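Long-range contacts in eukaryotic translation initiation factor 4 gamma 2 (Homo sapiens, PDB 4IUL), which probably serves as a scaffold in translation initiation, its HEAT-repeat MIF4G domain interacting with the RNA helicase eIF4A: residues G207-D211 / R250-W254; A78-L82 / K164-I168. All blocks are in the same frame, centred on the assembly; numbering follows the deposited sequence.

Contact 1 (G207-D211 / R250-W254); sequences GPRLD and REHHW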
loop_
_atom_site.group_PDB
_atom_site.type_symbol
_atom_site.label_atom_id
_atom_site.label_comp_id
_atom_site.label_asym_id
_atom_site.label_seq_id
_atom_site.Cartn_x
_atom_site.Cartn_y
_atom_site.Cartn_z
ATOM N N GLY A 207 -6.461 11.218 -2.617
ATOM C CA GLY A 207 -7.615 12.073 -2.393
ATOM C C GLY A 207 -8.428 12.515 -3.601
ATOM O O GLY A 207 -9.643 12.308 -3.632
ATOM N N PRO A 208 -7.796 13.131 -4.609
ATOM C CA PRO A 208 -8.501 13.595 -5.807
ATOM C C PRO A 208 -9.318 12.528 -6.556
ATOM O O PRO A 208 -10.449 12.791 -6.955
ATOM C CB PRO A 208 -7.376 14.176 -6.666
ATOM C CG PRO A 208 -6.396 14.641 -5.656
ATOM C CD PRO A 208 -6.375 13.501 -4.666
ATOM N N ARG A 209 -8.762 11.330 -6.737
ATOM C CA ARG A 209 -9.486 10.282 -7.455
ATOM C C ARG A 209 -10.634 9.661 -6.648
ATOM O O ARG A 209 -11.586 9.124 -7.216
ATOM C CB ARG A 209 -8.532 9.166 -7.912
ATOM C CG ARG A 209 -8.056 8.219 -6.814
ATOM C CD ARG A 209 -7.756 6.821 -7.381
ATOM N NE ARG A 209 -6.776 6.866 -8.465
ATOM C CZ ARG A 209 -6.776 6.051 -9.519
ATOM N NH1 ARG A 209 -7.707 5.112 -9.644
ATOM N NH2 ARG A 209 -5.850 6.185 -10.460
ATOM N N LEU A 210 -10.548 9.740 -5.325
ATOM C CA LEU A 210 -11.576 9.169 -4.462
ATOM C C LEU A 210 -12.760 10.110 -4.260
ATOM O O LEU A 210 -13.899 9.671 -4.068
ATOM C CB LEU A 210 -10.971 8.840 -3.096
ATOM C CG LEU A 210 -10.739 7.400 -2.628
ATOM C CD1 LEU A 210 -9.988 6.585 -3.662
ATOM C CD2 LEU A 210 -9.962 7.459 -1.311
ATOM N N ASP A 211 -12.478 11.405 -4.329
ATOM C CA ASP A 211 -13.475 12.437 -4.084
ATOM C C ASP A 211 -14.444 12.768 -5.224
ATOM O O ASP A 211 -14.491 13.910 -5.689
ATOM C CB ASP A 211 -12.747 13.706 -3.621
ATOM C CG ASP A 211 -13.619 14.614 -2.776
ATOM O OD1 ASP A 211 -14.673 14.152 -2.288
ATOM O OD2 ASP A 211 -13.236 15.789 -2.590
ATOM N N ARG A 250 -8.476 20.678 -0.314
ATOM C CA ARG A 250 -9.756 20.094 -0.689
ATOM C C ARG A 250 -10.807 21.180 -0.884
ATOM O O ARG A 250 -11.633 21.095 -1.795
ATOM C CB ARG A 250 -10.237 19.108 0.375
ATOM C CG ARG A 250 -11.262 18.141 -0.164
ATOM C CD ARG A 250 -12.391 17.898 0.809
ATOM N NE ARG A 250 -13.390 17.004 0.232
ATOM C CZ ARG A 250 -14.630 16.873 0.689
ATOM N NH1 ARG A 250 -15.043 17.585 1.737
ATOM N NH2 ARG A 250 -15.458 16.029 0.096
ATOM N N GLU A 251 -10.779 22.195 -0.024
ATOM C CA GLU A 251 -11.726 23.297 -0.121
ATOM C C GLU A 251 -11.536 23.996 -1.470
ATOM O O GLU A 251 -12.448 24.652 -1.981
ATOM C CB GLU A 251 -11.514 24.277 1.039
ATOM C CG GLU A 251 -11.698 23.630 2.409
ATOM C CD GLU A 251 -11.630 24.620 3.564
ATOM O OE1 GLU A 251 -10.650 25.393 3.641
ATOM O OE2 GLU A 251 -12.560 24.615 4.403
ATOM N N HIS A 252 -10.346 23.835 -2.042
ATOM C CA HIS A 252 -10.017 24.405 -3.343
ATOM C C HIS A 252 -10.196 23.367 -4.463
ATOM O O HIS A 252 -9.582 23.479 -5.525
ATOM C CB HIS A 252 -8.572 24.908 -3.351
ATOM C CG HIS A 252 -8.378 26.209 -2.642
ATOM N ND1 HIS A 252 -8.730 26.399 -1.324
ATOM C CD2 HIS A 252 -7.860 27.386 -3.069
ATOM C CE1 HIS A 252 -8.438 27.638 -0.966
ATOM N NE2 HIS A 252 -7.908 28.258 -2.007
ATOM N N HIS A 253 -11.037 22.364 -4.223
ATOM C CA HIS A 253 -11.286 21.321 -5.211
ATOM C C HIS A 253 -10.002 20.662 -5.707
ATOM O O HIS A 253 -9.864 20.375 -6.896
ATOM C CB HIS A 253 -12.043 21.893 -6.414
ATOM C CG HIS A 253 -13.389 22.451 -6.072
ATOM N ND1 HIS A 253 -14.508 22.222 -6.843
ATOM C CD2 HIS A 253 -13.796 23.226 -5.041
ATOM C CE1 HIS A 253 -15.548 22.827 -6.300
ATOM N NE2 HIS A 253 -15.144 23.445 -5.204
ATOM N N TRP A 254 -9.058 20.426 -4.801
ATOM C CA TRP A 254 -7.784 19.803 -5.161
ATOM C C TRP A 254 -7.106 20.458 -6.366
ATOM O O TRP A 254 -6.221 19.862 -6.975
ATOM C CB TRP A 254 -7.969 18.308 -5.472
ATOM C CG TRP A 254 -8.644 17.526 -4.390
ATOM C CD1 TRP A 254 -9.978 17.253 -4.282
ATOM C CD2 TRP A 254 -8.023 16.947 -3.240
ATOM N NE1 TRP A 254 -10.227 16.542 -3.133
ATOM C CE2 TRP A 254 -9.044 16.343 -2.472
ATOM C CE3 TRP A 254 -6.700 16.887 -2.778
ATOM C CZ2 TRP A 254 -8.784 15.681 -1.270
ATOM C CZ3 TRP A 254 -6.443 16.228 -1.583
ATOM C CH2 TRP A 254 -7.483 15.637 -0.841
#

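Contact 2 (A78-L82 / K164-I168); sequences AQLCL and KLDLI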
loop_
_atom_site.group_PDB
_atom_site.type_symbol
_atom_site.label_atom_id
_atom_site.label_comp_id
_atom_site.label_asym_id
_atom_site.label_seq_id
_atom_site.Cartn_x
_atom_site.Cartn_y
_atom_site.Cartn_z
ATOM N N ALA A 78 6.219 -0.206 -6.283
ATOM C CA ALA A 78 4.941 0.034 -6.950
ATOM C C ALA A 78 5.152 0.116 -8.461
ATOM O O ALA A 78 4.320 -0.350 -9.239
ATOM C CB ALA A 78 4.303 1.327 -6.435
ATOM N N GLN A 79 6.274 0.703 -8.867
ATOM C CA GLN A 79 6.595 0.841 -10.281
ATOM C C GLN A 79 6.923 -0.535 -10.861
ATOM O O GLN A 79 6.616 -0.829 -12.017
ATOM C CB GLN A 79 7.784 1.787 -10.461
ATOM C CG GLN A 79 7.919 2.366 -11.865
ATOM C CD GLN A 79 6.724 3.221 -12.276
ATOM O OE1 GLN A 79 6.300 4.118 -11.547
ATOM N NE2 GLN A 79 6.182 2.947 -13.455
ATOM N N LEU A 80 7.544 -1.381 -10.048
ATOM C CA LEU A 80 7.887 -2.729 -10.489
ATOM C C LEU A 80 6.595 -3.520 -10.753
ATOM O O LEU A 80 6.494 -4.272 -11.728
ATOM C CB LEU A 80 8.732 -3.423 -9.423
ATOM C CG LEU A 80 9.307 -4.796 -9.759
ATOM C CD1 LEU A 80 10.243 -4.705 -10.963
ATOM C CD2 LEU A 80 10.058 -5.315 -8.535
ATOM N N CYS A 81 5.600 -3.334 -9.891
ATOM C CA CYS A 81 4.324 -4.020 -10.061
ATOM C C CYS A 81 3.613 -3.544 -11.336
ATOM O O CYS A 81 2.975 -4.342 -12.035
ATOM C CB CYS A 81 3.439 -3.802 -8.827
ATOM S SG CYS A 81 4.020 -4.706 -7.334
ATOM N N LEU A 82 3.737 -2.255 -11.648
ATOM C CA LEU A 82 3.111 -1.700 -12.850
ATOM C C LEU A 82 3.641 -2.364 -14.120
ATOM O O LEU A 82 2.867 -2.760 -14.987
ATOM C CB LEU A 82 3.349 -0.193 -12.934
ATOM C CG LEU A 82 2.909 0.497 -14.240
ATOM C CD1 LEU A 82 1.409 0.270 -14.492
ATOM C CD2 LEU A 82 3.215 2.000 -14.146
ATOM N N LYS A 164 -2.223 4.927 -6.649
ATOM C CA LYS A 164 -1.829 6.008 -7.538
ATOM C C LYS A 164 -1.645 5.530 -8.987
ATOM O O LYS A 164 -1.824 6.300 -9.922
ATOM C CB LYS A 164 -0.536 6.632 -7.002
ATOM C CG LYS A 164 0.048 7.779 -7.803
ATOM C CD LYS A 164 1.175 8.429 -6.996
ATOM C CE LYS A 164 2.131 9.229 -7.871
ATOM N NZ LYS A 164 2.976 8.332 -8.726
ATOM N N LEU A 165 -1.308 4.255 -9.166
ATOM C CA LEU A 165 -1.091 3.685 -10.499
ATOM C C LEU A 165 -2.258 2.791 -10.924
ATOM O O LEU A 165 -2.151 2.031 -11.889
ATOM C CB LEU A 165 0.203 2.863 -10.505
ATOM C CG LEU A 165 1.484 3.592 -10.077
ATOM C CD1 LEU A 165 2.610 2.594 -9.855
ATOM C CD2 LEU A 165 1.871 4.597 -11.141
ATOM N N ASP A 166 -3.360 2.893 -10.183
ATOM C CA ASP A 166 -4.579 2.123 -10.418
ATOM C C ASP A 166 -4.385 0.609 -10.288
ATOM O O ASP A 166 -5.052 -0.171 -10.967
ATOM C CB ASP A 166 -5.186 2.464 -11.792
ATOM C CG ASP A 166 -6.712 2.262 -11.829
ATOM O OD1 ASP A 166 -7.400 2.759 -10.906
ATOM O OD2 ASP A 166 -7.230 1.620 -12.776
ATOM N N LEU A 167 -3.486 0.204 -9.395
ATOM C CA LEU A 167 -3.205 -1.214 -9.158
ATOM C C LEU A 167 -4.072 -1.846 -8.052
ATOM O O LEU A 167 -4.108 -3.068 -7.920
ATOM C CB LEU A 167 -1.707 -1.409 -8.872
ATOM C CG LEU A 167 -0.838 -1.143 -10.118
ATOM C CD1 LEU A 167 0.657 -1.251 -9.796
ATOM C CD2 LEU A 167 -1.227 -2.140 -11.211
ATOM N N ILE A 168 -4.744 -1.017 -7.251
ATOM C CA ILE A 168 -5.672 -1.497 -6.223
ATOM C C ILE A 168 -6.881 -0.556 -6.268
ATOM O O ILE A 168 -6.793 0.528 -6.844
ATOM C CB ILE A 168 -5.055 -1.540 -4.785
ATOM C CG1 ILE A 168 -4.366 -0.219 -4.439
ATOM C CG2 ILE A 168 -4.118 -2.744 -4.652
ATOM C CD1 ILE A 168 -5.317 0.828 -3.888
#

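Contact 1 (G207-D211 / R250-W254)
The indole of Trp254 has Gly207 and Pro208 over one face, Arg250 CA over the opposite face and Asp211 OD2 at its edge. Pro208 CD lies 4.1 Å from the centroid of the six-membered ring of Trp254, 18° off its normal, and Gly207 CA stands over the same ring, so both make CH-pi contacts. Pro208 CG comes within 3.7 Å of Trp254 CE3. At the edge, Trp254 NE1 donates a nearly straight bond of 3.1 Å to the anti side of Asp211 OD2, with the carboxylate plane turned 85° from the ring. Two helix ends of the HEAT-repeat MIF4G domain meet here: Asp211 is the first non-helical residue after helix 193-210, while helix 237-251 closes in a Schellman motif with His253 at C-prime, beyond which the chain brings Trp254 round. Arg250 holds Asp211 side-on in a salt bridge: Arg250 NH2 reaches Asp211 OD1 at 3.1 Å on its syn side, and NE approaches OD2 from above the carboxylate plane. A chi1 of -155° carries the Asp211 carboxylate to both side chains, and OD2 accepts from Trp254 NE1 and Arg250 NE together. Arg250 NH1 is at the same time held in a salt bridge by Asp220 of helix 216-227.

Contact 2 (A78-L82 / K164-I168)
Leu165 reaches from the turn after helix 141-163 toward helix 74-87, its CB directed at that helix and its two methyls meeting different residues. CG is anti to the carbonyl carbon (chi1 -56°), and from this branch point CD1 runs on to the backbone of Ala78. Leu165 CD1 packs 3.5 Å from Ala78 O, whose helical hydrogen bond comes from Leu82 N, and 4.0 Å from Ala78 CB. The same methyl has a loose contact with the end of Gln79, whose side chain starts away from the turn but curls back until Gln79 OE1 is 4.3 Å from Leu165 CD1. The other methyl, Leu165 CD2, meets Leu82 CD2 at 4.2 Å, the two leucine side chains crossing at about a right angle.

Leu167 packs beside it, through CD1. Leu167 CD1 touches Cys81 CB at 3.9 Å and lies 3.7 Å from Leu82 N, so this methyl rests on the helix backbone as well as on side chains. Between these two leucines, Asp166 has positive phi and is the C-prime residue of the Schellman motif that ends helix 141-163. The reversal lets both leucines face helix 74-87, while the end of the Asp166 side chain leads away from it.

The packing is thus a helix flank against an interhelical turn of the all-helical domain. Ala78 and Leu167 also touch Leu162 on helix 141-163; helix 107-127 adds Leu112 against Cys81 and Arg109 against Leu167, while helix 38-48 receives Leu80 at Cys42 and Leu45.

Overall arrangement
Both contacts belong to the all-helical MIF4G domain, with centres about 21 Å apart. They follow in series along the chain: contact 2 joins helix 74-87 to the loop between helices 141-163 and 170-181, and closes before contact 1 joins the ends of helices 193-210 and 237-251. Contact 2 is partly buried nearer the centre of the chain; contact 1 lies farther out, at the surface. A salt bridge links them directly, Arg209 NH1 to Asp166 OD1 at 2.7 Å, and Leu210 packs on helix 170-181. The two contacts, with this salt bridge between them, tie together helix ends and an interhelical turn from the middle of the domain to its C-terminal part.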